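Local atomic coordinates of cyanophycinase-like exopeptidase (PDB entry 6NQC), a protein that probably hydrolyses peptide bonds as a serine peptidase of family S51, the family of cyanophycinase and dipeptidase E. Residues Asp218-Leu223 and Val235-Val240; Leu116-Gly121 and Ser149-Ser154; Glu106-Val111 and Thr134-Gly139; Gln60-Ala65 and Ser91-Val96. One frame throughout, in Å; residues are numbered along the deposited sequence.

Interaction 1. Residues Asp218-Leu223 and Val235-Val240; sequences DEVTAL and VGDAKV
Thr-221 and Ala-222 pair with Gly-236 and Val-235 at one end of an antiparallel beta hairpin, built from strands 221-225 and 232-236. Ala-222 and Val-235 form a hydrogen-bonded pair, with their side chains on the face covered by Phe-41 of helix 39-51. Beyond this pair, Val-220 O accepts from Asp-237 N (2.9 Å), where the two chains leave the sheet. A type II turn, Asp-218 to Thr-221, precedes the strand and carries Glu-219, which bonds His-189 and may complete a Ser-His-Glu triad.

Thr-221 has OG1 beside its own backbone N (chi1 -51°), where the hydroxyl donates to Glu-219 O and accepts from Ala-238 N (2.8 Å). One side-chain oxygen thus ties the turn to the chain leaving the hairpin. Thr-221 CG2 lies against Val-235 O and reaches toward Val-240 CG2. Asp-218 bridges too: its N bonds Lys-239 O (3.0 Å) almost straight, while OD1 takes His-241 NE2. The ammonium of Lys-239 stays apart from this carboxylate. What reaches it instead is the backbone: Lys-239 N comes to Asp-218 OD2 at 3.0 Å, from above the carboxylate plane.

Interaction 2. Residues Leu116-Gly121 and Ser149-Ser154; sequences LIYFSG and SLAGCS
Strands 116-119 and 149-153 run nearly parallel as neighbours in the central sheet, and four backbone bonds alternate between them, from Ile-117 N to Ser-149 O (2.9 Å) through to Cys-153 N and Phe-119 O (3.0 Å). The second strand leads into Ser-154, whose Gly-Cys-Ser-Ala-Gly setting and strained backbone (phi 57°, psi -112°) fit a nucleophile elbow. Ser-154 is therefore the probable nucleophile, with His-189 as a weak hydrogen-bond partner.

On one face lie Leu-116, Tyr-118, Ser-149 and Ala-151. The Tyr-118 ring swings across to the neighbouring strand because its CG is anti to N (chi1 -155°). Ala-151 CB meets its CD2 and CE2 obliquely, the former at 3.8 Å, and Ala-151 O lies over one ring face toward the rim. Leu-116 CD1 reaches Ser-149 CB, while Ser-149 OG bonds Leu-45 O of helix 39-51, which covers this side.

The other face carries Ile-117, Phe-119 and Leu-150 beneath helix 135-145. Leu-150 sends CD1 between its two neighbours, 3.9 Å from Ile-117 CB and equally far from Phe-119 CE2. Near the end of the strand, the Tyr-118 hydroxyl reaches the carbon that carries the thiol: Tyr-118 OH lies 3.3 Å from Cys-153 CB.

Interaction 3. Residues Glu106-Val111 and Thr134-Gly139; sequences EFVELV and TPLWQG
Leu-136, Val-108 and Val-111 carry most of this contact between helices 105-110 and 135-145, whose facing segments run nearly parallel, 13° apart, with axes 8.4 Å from each other. Leu-136 supplies the largest share. Its isobutyl group, trans to the main-chain nitrogen (chi1 -177°), is sent toward the other helix. There CD1 lies against the backbone of the facing turn, 3.7 Å from Phe-107 O, and also touches Phe-107 CB. The same methyl meets Val-111 CG1 at 3.8 Å, the two side chains crossing at about a right angle.

Val-108 approaches from the flank. Its CG2 lies over the first turn of the partner helix, which Thr-134 caps, 3.6 Å from Leu-136 N and 4.0 Å from Pro-135 CB, so one methyl covers both the main chain and the proline ring. Val-108 CG1 reaches Pro-135 O.

Val-111 divides its two methyls: CG1 goes to Leu-136, while CG2 lies directly on Gly-139, which has only backbone here, 3.7 Å from the glycine C.

Val-111 also touches Ile-117 of the adjoining strand, and Trp-137 touches Phe-119. The pair is thus an apolar side-by-side packing of two neighbouring helices on one face of the parallel part of the central mixed sheet, as in three-layer alpha/beta folds.

Interaction 4. Residues Gln60-Ala65 and Ser91-Val96; sequences QIPTAA and SKFLPV. With SO4 (sulfate ion), chain B.
Strands 57-61 and 90-93 belong to a beta-alpha-beta unit whose crossover is helix 70-87, and they meet in parallel at the outer side of the central sheet. Gln-60 sits between two backbone bonds: its N donates to Lys-92 O (2.9 Å), and its O accepts from Leu-94 N (3.0 Å). Its side chain extends along the face that helix 70-87 covers, where NE2 is held by Gly-80 O and passes near Ser-91 CB.

Past this bridge, side chains take over. In Phe-93 a chi1 near 180° (-171°) carries the ring toward Pro-62. The proline CG comes obliquely to the ring, 3.4 Å from Phe-93 CZ, while Ile-73 and Lys-77 of the helix touch the phenyl group too. Pro-62 CD lies close to Leu-94 O. Where the two chains continue as loops, Thr-63 makes the final tie: its OG1 donates to Val-96 O at 2.7 Å, tilted modestly from the carbonyl plane. Leu-94 and Val-96 pack against Phe-107 of helix 105-110.

The outward-facing N-H of Phe-93 meets a sulfate, probably from the crystallisation liquor. Phe-93 N donates to SO4 O4 at 2.8 Å in a nearly straight bond (170°), and Arg-81 binds the same ion. Of the Lys-92 side chain, CD comes nearest the ion, while NZ pairs with Glu-90. Two adjacent parallel strands joined through helix 70-87, which covers one face, form the beta-alpha-beta unit that recurs in alpha/beta folds.

In the fold
Interactions 1, 2 and 4 all reach the mixed central sheet, while interaction 3 joins helices packed on it. Interaction 4 takes the outermost strand 90-93 and its neighbour 57-61. Beside it is interaction 2, centres about 10 Å apart, linked by a probable hydrogen bond from Ile-61 N to Tyr-118 O. Interaction 3 touches both, and its segments alternate with those of interaction 2 along the chain. Interaction 1 opens after the others have closed, across the sheet, its centre about 15 Å from interaction 2 and 30 Å from interaction 3. Interactions 2 and 1 carry Ser-154 and Glu-219, which His-189 joins in the probable triad, although the two contacts themselves do not touch.

Interaction 1. Residues Asp218-Leu223 and Val235-Val240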
loop_
_atom_site.group_PDB
_atom_site.type_symbol
_atom_site.label_atom_id
_atom_site.label_comp_id
_atom_site.label_asym_id
_atom_site.label_seq_id
_atom_site.Cartn_x
_atom_site.Cartn_y
_atom_site.Cartn_z
ATOM N N ASP A 218 -8.967 9.326 3.761
ATOM C CA ASP A 218 -10.120 9.478 2.892
ATOM C C ASP A 218 -9.848 8.937 1.482
ATOM O O ASP A 218 -8.699 8.745 1.054
ATOM C CB ASP A 218 -10.517 10.955 2.730
ATOM C CG ASP A 218 -11.198 11.528 3.956
ATOM O OD1 ASP A 218 -11.612 10.738 4.808
ATOM O OD2 ASP A 218 -11.298 12.760 4.067
ATOM N N GLU A 219 -10.936 8.753 0.730
ATOM C CA GLU A 219 -10.813 8.411 -0.678
ATOM C C GLU A 219 -9.987 9.457 -1.430
ATOM O O GLU A 219 -9.952 10.652 -1.079
ATOM C CB GLU A 219 -12.204 8.257 -1.287
ATOM C CG GLU A 219 -12.933 7.056 -0.679
ATOM C CD GLU A 219 -14.116 6.574 -1.468
ATOM O OE1 GLU A 219 -14.807 7.409 -2.075
ATOM O OE2 GLU A 219 -14.339 5.362 -1.453
ATOM N N VAL A 220 -9.233 8.953 -2.401
ATOM C CA VAL A 220 -8.375 9.734 -3.286
ATOM C C VAL A 220 -7.453 10.640 -2.495
ATOM O O VAL A 220 -7.157 11.761 -2.901
ATOM C CB VAL A 220 -9.257 10.537 -4.272
ATOM C CG1 VAL A 220 -8.407 11.067 -5.422
ATOM C CG2 VAL A 220 -10.380 9.679 -4.775
ATOM N N THR A 221 -6.964 10.132 -1.367
ATOM C CA THR A 221 -6.009 10.823 -0.513
ATOM C C THR A 221 -4.939 9.808 -0.139
ATOM O O THR A 221 -5.194 8.588 -0.116
ATOM C CB THR A 221 -6.673 11.375 0.738
ATOM O OG1 THR A 221 -7.831 12.141 0.351
ATOM C CG2 THR A 221 -5.757 12.268 1.532
ATOM N N ALA A 222 -3.729 10.321 0.122
ATOM C CA ALA A 222 -2.604 9.478 0.478
ATOM C C ALA A 222 -1.756 10.179 1.532
ATOM O O ALA A 222 -1.818 11.400 1.726
ATOM C CB ALA A 222 -1.743 9.105 -0.757
ATOM N N LEU A 223 -0.982 9.365 2.217
ATOM C CA LEU A 223 0.055 9.802 3.137
ATOM C C LEU A 223 1.350 9.134 2.690
ATOM O O LEU A 223 1.366 7.925 2.434
ATOM C CB LEU A 223 -0.302 9.420 4.566
ATOM C CG LEU A 223 0.494 10.061 5.703
ATOM C CD1 LEU A 223 0.128 11.546 5.800
ATOM C CD2 LEU A 223 0.188 9.330 7.002
ATOM N N VAL A 235 -1.179 13.923 0.677
ATOM C CA VAL A 235 -1.283 14.196 -0.751
ATOM C C VAL A 235 -2.710 13.884 -1.198
ATOM O O VAL A 235 -3.361 12.965 -0.687
ATOM C CB VAL A 235 -0.261 13.366 -1.563
ATOM C CG1 VAL A 235 -0.440 13.617 -3.058
ATOM C CG2 VAL A 235 1.176 13.677 -1.139
ATOM N N GLY A 236 -3.195 14.659 -2.158
ATOM C CA GLY A 236 -4.444 14.335 -2.809
ATOM C C GLY A 236 -5.623 15.195 -2.388
ATOM O O GLY A 236 -5.494 16.320 -1.911
ATOM N N ASP A 237 -6.799 14.633 -2.573
ATOM C CA ASP A 237 -8.038 15.399 -2.644
ATOM C C ASP A 237 -8.708 15.668 -1.311
ATOM O O ASP A 237 -9.422 16.673 -1.200
ATOM C CB ASP A 237 -9.013 14.668 -3.579
ATOM C CG ASP A 237 -8.687 14.892 -5.073
ATOM O OD1 ASP A 237 -7.739 15.642 -5.386
ATOM O OD2 ASP A 237 -9.363 14.289 -5.928
ATOM N N ALA A 238 -8.505 14.835 -0.275
ATOM C CA ALA A 238 -9.223 15.037 0.976
ATOM C C ALA A 238 -8.324 14.944 2.212
ATOM O O ALA A 238 -7.216 15.483 2.213
ATOM C CB ALA A 238 -10.399 14.049 1.065
ATOM N N LYS A 239 -8.801 14.303 3.278
ATOM C CA LYS A 239 -8.123 14.402 4.562
ATOM C C LYS A 239 -7.550 13.077 5.057
ATOM O O LYS A 239 -7.977 11.984 4.684
ATOM C CB LYS A 239 -9.063 14.966 5.632
ATOM C CG LYS A 239 -9.813 16.226 5.207
ATOM C CD LYS A 239 -10.689 16.744 6.363
ATOM C CE LYS A 239 -11.738 17.762 5.898
ATOM N NZ LYS A 239 -13.125 17.353 6.309
ATOM N N VAL A 240 -6.550 13.223 5.903
ATOM C CA VAL A 240 -6.035 12.159 6.750
ATOM C C VAL A 240 -6.450 12.494 8.173
ATOM O O VAL A 240 -6.228 13.619 8.646
ATOM C CB VAL A 240 -4.510 12.042 6.658
ATOM C CG1 VAL A 240 -3.986 11.094 7.731
ATOM C CG2 VAL A 240 -4.111 11.592 5.279
#

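Interaction 2. Residues Leu116-Gly121 and Ser149-Ser154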
loop_
_atom_site.group_PDB
_atom_site.type_symbol
_atom_site.label_atom_id
_atom_site.label_comp_id
_atom_site.label_asym_id
_atom_site.label_seq_id
_atom_site.Cartn_x
_atom_site.Cartn_y
_atom_site.Cartn_z
ATOM N N LEU A 116 8.985 1.389 -8.325
ATOM C CA LEU A 116 7.774 1.366 -7.506
ATOM C C LEU A 116 7.135 -0.014 -7.535
ATOM O O LEU A 116 6.978 -0.634 -8.596
ATOM C CB LEU A 116 6.767 2.430 -8.003
ATOM C CG LEU A 116 5.334 2.425 -7.479
ATOM C CD1 LEU A 116 5.258 2.628 -5.965
ATOM C CD2 LEU A 116 4.495 3.474 -8.150
ATOM N N ILE A 117 6.743 -0.483 -6.352
ATOM C CA ILE A 117 5.925 -1.680 -6.207
ATOM C C ILE A 117 4.629 -1.234 -5.555
ATOM O O ILE A 117 4.669 -0.522 -4.542
ATOM C CB ILE A 117 6.654 -2.757 -5.390
ATOM C CG1 ILE A 117 7.934 -3.163 -6.116
ATOM C CG2 ILE A 117 5.774 -3.939 -5.158
ATOM C CD1 ILE A 117 8.834 -4.034 -5.237
ATOM N N TYR A 118 3.486 -1.565 -6.177
ATOM C CA TYR A 118 2.164 -1.079 -5.778
ATOM C C TYR A 118 1.237 -2.255 -5.488
ATOM O O TYR A 118 1.058 -3.116 -6.347
ATOM C CB TYR A 118 1.571 -0.201 -6.896
ATOM C CG TYR A 118 0.558 0.794 -6.421
ATOM C CD1 TYR A 118 -0.739 0.380 -6.080
ATOM C CD2 TYR A 118 0.881 2.143 -6.268
ATOM C CE1 TYR A 118 -1.670 1.282 -5.637
ATOM C CE2 TYR A 118 -0.056 3.041 -5.798
ATOM C CZ TYR A 118 -1.341 2.589 -5.490
ATOM O OH TYR A 118 -2.317 3.445 -5.026
ATOM N N PHE A 119 0.671 -2.308 -4.262
ATOM C CA PHE A 119 -0.403 -3.250 -3.952
ATOM C C PHE A 119 -1.740 -2.563 -4.216
ATOM O O PHE A 119 -2.093 -1.611 -3.522
ATOM C CB PHE A 119 -0.361 -3.715 -2.490
ATOM C CG PHE A 119 0.843 -4.518 -2.140
ATOM C CD1 PHE A 119 1.080 -5.737 -2.747
ATOM C CD2 PHE A 119 1.726 -4.072 -1.177
ATOM C CE1 PHE A 119 2.203 -6.500 -2.407
ATOM C CE2 PHE A 119 2.852 -4.810 -0.843
ATOM C CZ PHE A 119 3.100 -6.032 -1.469
ATOM N N SER A 120 -2.503 -3.041 -5.198
ATOM C CA SER A 120 -3.833 -2.489 -5.421
ATOM C C SER A 120 -4.853 -3.158 -4.488
ATOM O O SER A 120 -4.531 -4.058 -3.695
ATOM C CB SER A 120 -4.243 -2.618 -6.883
ATOM O OG SER A 120 -4.030 -3.930 -7.364
ATOM N N GLY A 121 -6.087 -2.666 -4.570
ATOM C CA GLY A 121 -7.123 -2.998 -3.612
ATOM C C GLY A 121 -7.776 -4.370 -3.854
ATOM O O GLY A 121 -7.534 -5.059 -4.847
ATOM N N SER A 149 10.400 2.520 -4.129
ATOM C CA SER A 149 9.159 2.977 -3.526
ATOM C C SER A 149 8.178 1.807 -3.380
ATOM O O SER A 149 8.117 0.892 -4.203
ATOM C CB SER A 149 8.516 4.072 -4.376
ATOM O OG SER A 149 9.294 5.244 -4.298
ATOM N N LEU A 150 7.371 1.868 -2.321
ATOM C CA LEU A 150 6.355 0.866 -2.043
ATOM C C LEU A 150 5.089 1.578 -1.585
ATOM O O LEU A 150 5.150 2.491 -0.746
ATOM C CB LEU A 150 6.828 -0.117 -0.968
ATOM C CG LEU A 150 5.869 -1.214 -0.498
ATOM C CD1 LEU A 150 5.667 -2.185 -1.645
ATOM C CD2 LEU A 150 6.468 -1.976 0.660
ATOM N N ALA A 151 3.951 1.185 -2.168
ATOM C CA ALA A 151 2.674 1.801 -1.864
ATOM C C ALA A 151 1.600 0.730 -1.839
ATOM O O ALA A 151 1.721 -0.315 -2.483
ATOM C CB ALA A 151 2.333 2.914 -2.890
ATOM N N GLY A 152 0.561 0.998 -1.069
ATOM C CA GLY A 152 -0.613 0.160 -1.041
ATOM C C GLY A 152 -1.859 1.002 -0.925
ATOM O O GLY A 152 -1.898 2.018 -0.213
ATOM N N CYS A 153 -2.872 0.601 -1.680
ATOM C CA CYS A 153 -4.136 1.317 -1.751
ATOM C C CYS A 153 -5.243 0.456 -1.155
ATOM O O CYS A 153 -5.369 -0.726 -1.501
ATOM C CB CYS A 153 -4.445 1.686 -3.194
ATOM S SG CYS A 153 -6.018 2.463 -3.402
ATOM N N SER A 154 -6.009 1.046 -0.229
ATOM C CA SER A 154 -7.134 0.395 0.444
ATOM C C SER A 154 -6.642 -0.872 1.142
ATOM O O SER A 154 -5.844 -0.778 2.089
ATOM C CB SER A 154 -8.250 0.126 -0.575
ATOM O OG SER A 154 -9.414 -0.244 0.118
#

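Interaction 3. Residues Glu106-Val111 and Thr134-Gly139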
loop_
_atom_site.group_PDB
_atom_site.type_symbol
_atom_site.label_atom_id
_atom_site.label_comp_id
_atom_site.label_asym_id
_atom_site.label_seq_id
_atom_site.Cartn_x
_atom_site.Cartn_y
_atom_site.Cartn_z
ATOM N N GLU A 106 10.864 -16.087 -11.370
ATOM C CA GLU A 106 10.858 -14.941 -12.267
ATOM C C GLU A 106 10.258 -13.728 -11.554
ATOM O O GLU A 106 10.830 -12.629 -11.593
ATOM C CB GLU A 106 10.091 -15.257 -13.551
ATOM C CG GLU A 106 10.499 -16.569 -14.227
ATOM C CD GLU A 106 9.286 -17.387 -14.690
ATOM O OE1 GLU A 106 9.021 -18.456 -14.085
ATOM O OE2 GLU A 106 8.613 -16.962 -15.663
ATOM N N PHE A 107 9.096 -13.936 -10.902
ATOM C CA PHE A 107 8.444 -12.844 -10.180
ATOM C C PHE A 107 9.331 -12.343 -9.043
ATOM O O PHE A 107 9.496 -11.129 -8.849
ATOM C CB PHE A 107 7.093 -13.306 -9.645
ATOM C CG PHE A 107 6.064 -13.610 -10.712
ATOM C CD1 PHE A 107 6.230 -13.183 -12.024
ATOM C CD2 PHE A 107 4.912 -14.331 -10.384
ATOM C CE1 PHE A 107 5.284 -13.452 -12.977
ATOM C CE2 PHE A 107 3.959 -14.616 -11.342
ATOM C CZ PHE A 107 4.150 -14.173 -12.642
ATOM N N VAL A 108 9.938 -13.263 -8.283
ATOM C CA VAL A 108 10.813 -12.871 -7.178
ATOM C C VAL A 108 12.011 -12.100 -7.681
ATOM O O VAL A 108 12.474 -11.164 -7.012
ATOM C CB VAL A 108 11.222 -14.140 -6.380
ATOM C CG1 VAL A 108 12.306 -13.833 -5.339
ATOM C CG2 VAL A 108 10.019 -14.754 -5.719
ATOM N N GLU A 109 12.509 -12.440 -8.873
ATOM C CA GLU A 109 13.619 -11.670 -9.426
ATOM C C GLU A 109 13.188 -10.263 -9.843
ATOM O O GLU A 109 13.911 -9.298 -9.604
ATOM C CB GLU A 109 14.238 -12.404 -10.604
ATOM C CG GLU A 109 15.329 -13.403 -10.201
ATOM C CD GLU A 109 16.485 -12.772 -9.408
ATOM O OE1 GLU A 109 17.054 -13.466 -8.530
ATOM O OE2 GLU A 109 16.827 -11.595 -9.665
ATOM N N LEU A 110 11.987 -10.127 -10.409
ATOM C CA LEU A 110 11.496 -8.838 -10.888
ATOM C C LEU A 110 11.303 -7.817 -9.768
ATOM O O LEU A 110 11.551 -6.615 -9.954
ATOM C CB LEU A 110 10.160 -9.027 -11.594
ATOM C CG LEU A 110 10.155 -9.076 -13.122
ATOM C CD1 LEU A 110 8.780 -9.581 -13.607
ATOM C CD2 LEU A 110 10.509 -7.766 -13.751
ATOM N N VAL A 111 10.812 -8.256 -8.608
ATOM C CA VAL A 111 10.497 -7.305 -7.548
ATOM C C VAL A 111 11.741 -6.744 -6.891
ATOM O O VAL A 111 11.654 -5.779 -6.123
ATOM C CB VAL A 111 9.614 -7.916 -6.442
ATOM C CG1 VAL A 111 8.221 -8.197 -7.003
ATOM C CG2 VAL A 111 10.251 -9.184 -5.871
ATOM N N THR A 134 6.593 -15.102 2.171
ATOM C CA THR A 134 6.879 -15.770 0.924
ATOM C C THR A 134 8.175 -15.212 0.343
ATOM O O THR A 134 8.591 -14.090 0.662
ATOM C CB THR A 134 5.783 -15.574 -0.127
ATOM O OG1 THR A 134 5.657 -14.162 -0.370
ATOM C CG2 THR A 134 4.464 -16.149 0.291
ATOM N N PRO A 135 8.798 -15.932 -0.582
ATOM C CA PRO A 135 9.982 -15.367 -1.231
ATOM C C PRO A 135 9.658 -14.080 -1.967
ATOM O O PRO A 135 10.473 -13.159 -1.979
ATOM C CB PRO A 135 10.441 -16.493 -2.173
ATOM C CG PRO A 135 9.391 -17.513 -2.182
ATOM C CD PRO A 135 8.550 -17.345 -0.966
ATOM N N LEU A 136 8.465 -13.966 -2.546
ATOM C CA LEU A 136 8.099 -12.730 -3.254
ATOM C C LEU A 136 8.047 -11.544 -2.295
ATOM O O LEU A 136 8.559 -10.454 -2.595
ATOM C CB LEU A 136 6.751 -12.918 -3.954
ATOM C CG LEU A 136 6.333 -11.701 -4.784
ATOM C CD1 LEU A 136 7.081 -11.719 -6.096
ATOM C CD2 LEU A 136 4.851 -11.681 -5.004
ATOM N N TRP A 137 7.437 -11.734 -1.135
ATOM C CA TRP A 137 7.398 -10.651 -0.157
ATOM C C TRP A 137 8.816 -10.272 0.289
ATOM O O TRP A 137 9.137 -9.097 0.428
ATOM C CB TRP A 137 6.534 -11.041 1.067
ATOM C CG TRP A 137 6.842 -10.078 2.130
ATOM C CD1 TRP A 137 7.583 -10.290 3.254
ATOM C CD2 TRP A 137 6.508 -8.688 2.121
ATOM N NE1 TRP A 137 7.743 -9.107 3.937
ATOM C CE2 TRP A 137 7.076 -8.113 3.278
ATOM C CE3 TRP A 137 5.808 -7.871 1.238
ATOM C CZ2 TRP A 137 6.959 -6.760 3.573
ATOM C CZ3 TRP A 137 5.682 -6.533 1.541
ATOM C CH2 TRP A 137 6.249 -5.994 2.698
ATOM N N GLN A 138 9.682 -11.263 0.527
ATOM C CA GLN A 138 11.044 -10.942 0.937
ATOM C C GLN A 138 11.744 -10.114 -0.149
ATOM O O GLN A 138 12.453 -9.150 0.159
ATOM C CB GLN A 138 11.801 -12.226 1.267
ATOM C CG GLN A 138 13.101 -12.012 2.023
ATOM C CD GLN A 138 12.920 -11.173 3.270
ATOM O OE1 GLN A 138 11.849 -11.173 3.883
ATOM N NE2 GLN A 138 13.955 -10.421 3.633
ATOM N N GLY A 139 11.543 -10.462 -1.423
ATOM C CA GLY A 139 12.039 -9.621 -2.511
ATOM C C GLY A 139 11.511 -8.196 -2.485
ATOM O O GLY A 139 12.271 -7.230 -2.644
#

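Interaction 4. Residues Gln60-Ala65 and Ser91-Val96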
loop_
_atom_site.group_PDB
_atom_site.type_symbol
_atom_site.label_atom_id
_atom_site.label_comp_id
_atom_site.label_asym_id
_atom_site.label_seq_id
_atom_site.Cartn_x
_atom_site.Cartn_y
_atom_site.Cartn_z
ATOM N N GLN A 60 3.129 -3.745 -10.483
ATOM C CA GLN A 60 1.755 -3.713 -9.979
ATOM C C GLN A 60 1.356 -5.102 -9.515
ATOM O O GLN A 60 1.510 -6.079 -10.250
ATOM C CB GLN A 60 0.806 -3.195 -11.052
ATOM C CG GLN A 60 1.166 -1.800 -11.453
ATOM C CD GLN A 60 0.468 -1.332 -12.702
ATOM O OE1 GLN A 60 -0.283 -2.085 -13.329
ATOM N NE2 GLN A 60 0.683 -0.061 -13.048
ATOM N N ILE A 61 0.920 -5.194 -8.267
ATOM C CA ILE A 61 0.631 -6.481 -7.641
ATOM C C ILE A 61 -0.834 -6.496 -7.225
ATOM O O ILE A 61 -1.268 -5.736 -6.326
ATOM C CB ILE A 61 1.577 -6.753 -6.461
ATOM C CG1 ILE A 61 3.019 -6.794 -6.969
ATOM C CG2 ILE A 61 1.194 -8.039 -5.807
ATOM C CD1 ILE A 61 4.036 -7.071 -5.934
ATOM N N PRO A 62 -1.646 -7.330 -7.888
ATOM C CA PRO A 62 -3.090 -7.285 -7.678
ATOM C C PRO A 62 -3.587 -8.417 -6.804
ATOM O O PRO A 62 -4.770 -8.740 -6.833
ATOM C CB PRO A 62 -3.619 -7.439 -9.113
ATOM C CG PRO A 62 -2.687 -8.499 -9.639
ATOM C CD PRO A 62 -1.311 -8.176 -9.055
ATOM N N THR A 63 -2.703 -9.019 -6.034
ATOM C CA THR A 63 -3.057 -10.202 -5.274
ATOM C C THR A 63 -4.250 -10.024 -4.364
ATOM O O THR A 63 -4.960 -10.996 -4.088
ATOM C CB THR A 63 -1.832 -10.624 -4.426
ATOM O OG1 THR A 63 -0.700 -10.682 -5.293
ATOM C CG2 THR A 63 -2.057 -11.968 -3.750
ATOM N N ALA A 64 -4.491 -8.803 -3.846
ATOM C CA ALA A 64 -5.690 -8.554 -3.060
ATOM C C ALA A 64 -6.945 -8.948 -3.825
ATOM O O ALA A 64 -7.949 -9.264 -3.191
ATOM C CB ALA A 64 -5.779 -7.085 -2.633
ATOM N N ALA A 65 -6.897 -8.948 -5.163
ATOM C CA ALA A 65 -8.044 -9.281 -5.980
ATOM C C ALA A 65 -7.957 -10.687 -6.543
ATOM O O ALA A 65 -8.702 -11.012 -7.472
ATOM C CB ALA A 65 -8.189 -8.258 -7.104
ATOM N N SER A 91 5.116 -0.628 -17.251
ATOM C CA SER A 91 4.480 -1.361 -16.160
ATOM C C SER A 91 4.901 -2.823 -16.207
ATOM O O SER A 91 5.282 -3.359 -17.260
ATOM C CB SER A 91 2.967 -1.224 -16.273
ATOM O OG SER A 91 2.562 -1.602 -17.577
ATOM N N LYS A 92 4.858 -3.470 -15.041
ATOM C CA LYS A 92 5.048 -4.907 -14.911
ATOM C C LYS A 92 3.923 -5.411 -14.015
ATOM O O LYS A 92 3.970 -5.197 -12.797
ATOM C CB LYS A 92 6.409 -5.242 -14.311
ATOM C CG LYS A 92 7.573 -4.706 -15.153
ATOM C CD LYS A 92 7.692 -5.481 -16.438
ATOM C CE LYS A 92 9.132 -5.563 -16.913
ATOM N NZ LYS A 92 9.192 -6.032 -18.325
ATOM N N PHE A 93 2.899 -6.003 -14.615
ATOM C CA PHE A 93 1.817 -6.663 -13.880
ATOM C C PHE A 93 2.266 -8.036 -13.440
ATOM O O PHE A 93 2.688 -8.846 -14.261
ATOM C CB PHE A 93 0.592 -6.761 -14.780
ATOM C CG PHE A 93 -0.655 -7.217 -14.102
ATOM C CD1 PHE A 93 -1.375 -6.363 -13.274
ATOM C CD2 PHE A 93 -1.167 -8.474 -14.367
ATOM C CE1 PHE A 93 -2.518 -6.771 -12.686
ATOM C CE2 PHE A 93 -2.343 -8.885 -13.801
ATOM C CZ PHE A 93 -3.028 -8.037 -12.966
ATOM N N LEU A 94 2.199 -8.297 -12.146
ATOM C CA LEU A 94 2.631 -9.584 -11.576
ATOM C C LEU A 94 1.387 -10.359 -11.212
ATOM O O LEU A 94 0.777 -10.089 -10.163
ATOM C CB LEU A 94 3.481 -9.384 -10.326
ATOM C CG LEU A 94 4.959 -9.713 -10.446
ATOM C CD1 LEU A 94 5.536 -8.805 -11.506
ATOM C CD2 LEU A 94 5.668 -9.522 -9.138
ATOM N N PRO A 95 0.946 -11.302 -12.048
ATOM C CA PRO A 95 -0.367 -11.972 -11.763
ATOM C C PRO A 95 -0.234 -13.020 -10.658
ATOM O O PRO A 95 -0.304 -14.187 -10.888
ATOM C CB PRO A 95 -0.680 -12.604 -13.122
ATOM C CG PRO A 95 0.657 -12.847 -13.787
ATOM C CD PRO A 95 1.538 -11.719 -13.339
ATOM N N VAL A 96 0.053 -12.543 -9.444
ATOM C CA VAL A 96 0.221 -13.428 -8.292
ATOM C C VAL A 96 -1.151 -13.532 -7.640
ATOM O O VAL A 96 -1.584 -12.633 -6.922
ATOM C CB VAL A 96 1.283 -12.920 -7.321
ATOM C CG1 VAL A 96 1.292 -13.726 -6.041
ATOM C CG2 VAL A 96 2.650 -12.982 -7.985
HETATM S S SO4 B . 3.450 -7.081 -18.380
HETATM O O1 SO4 B . 2.832 -8.422 -18.464
HETATM O O2 SO4 B . 3.336 -6.385 -19.665
HETATM O O3 SO4 B . 4.885 -7.201 -18.040
HETATM O O4 SO4 B . 2.716 -6.290 -17.396
#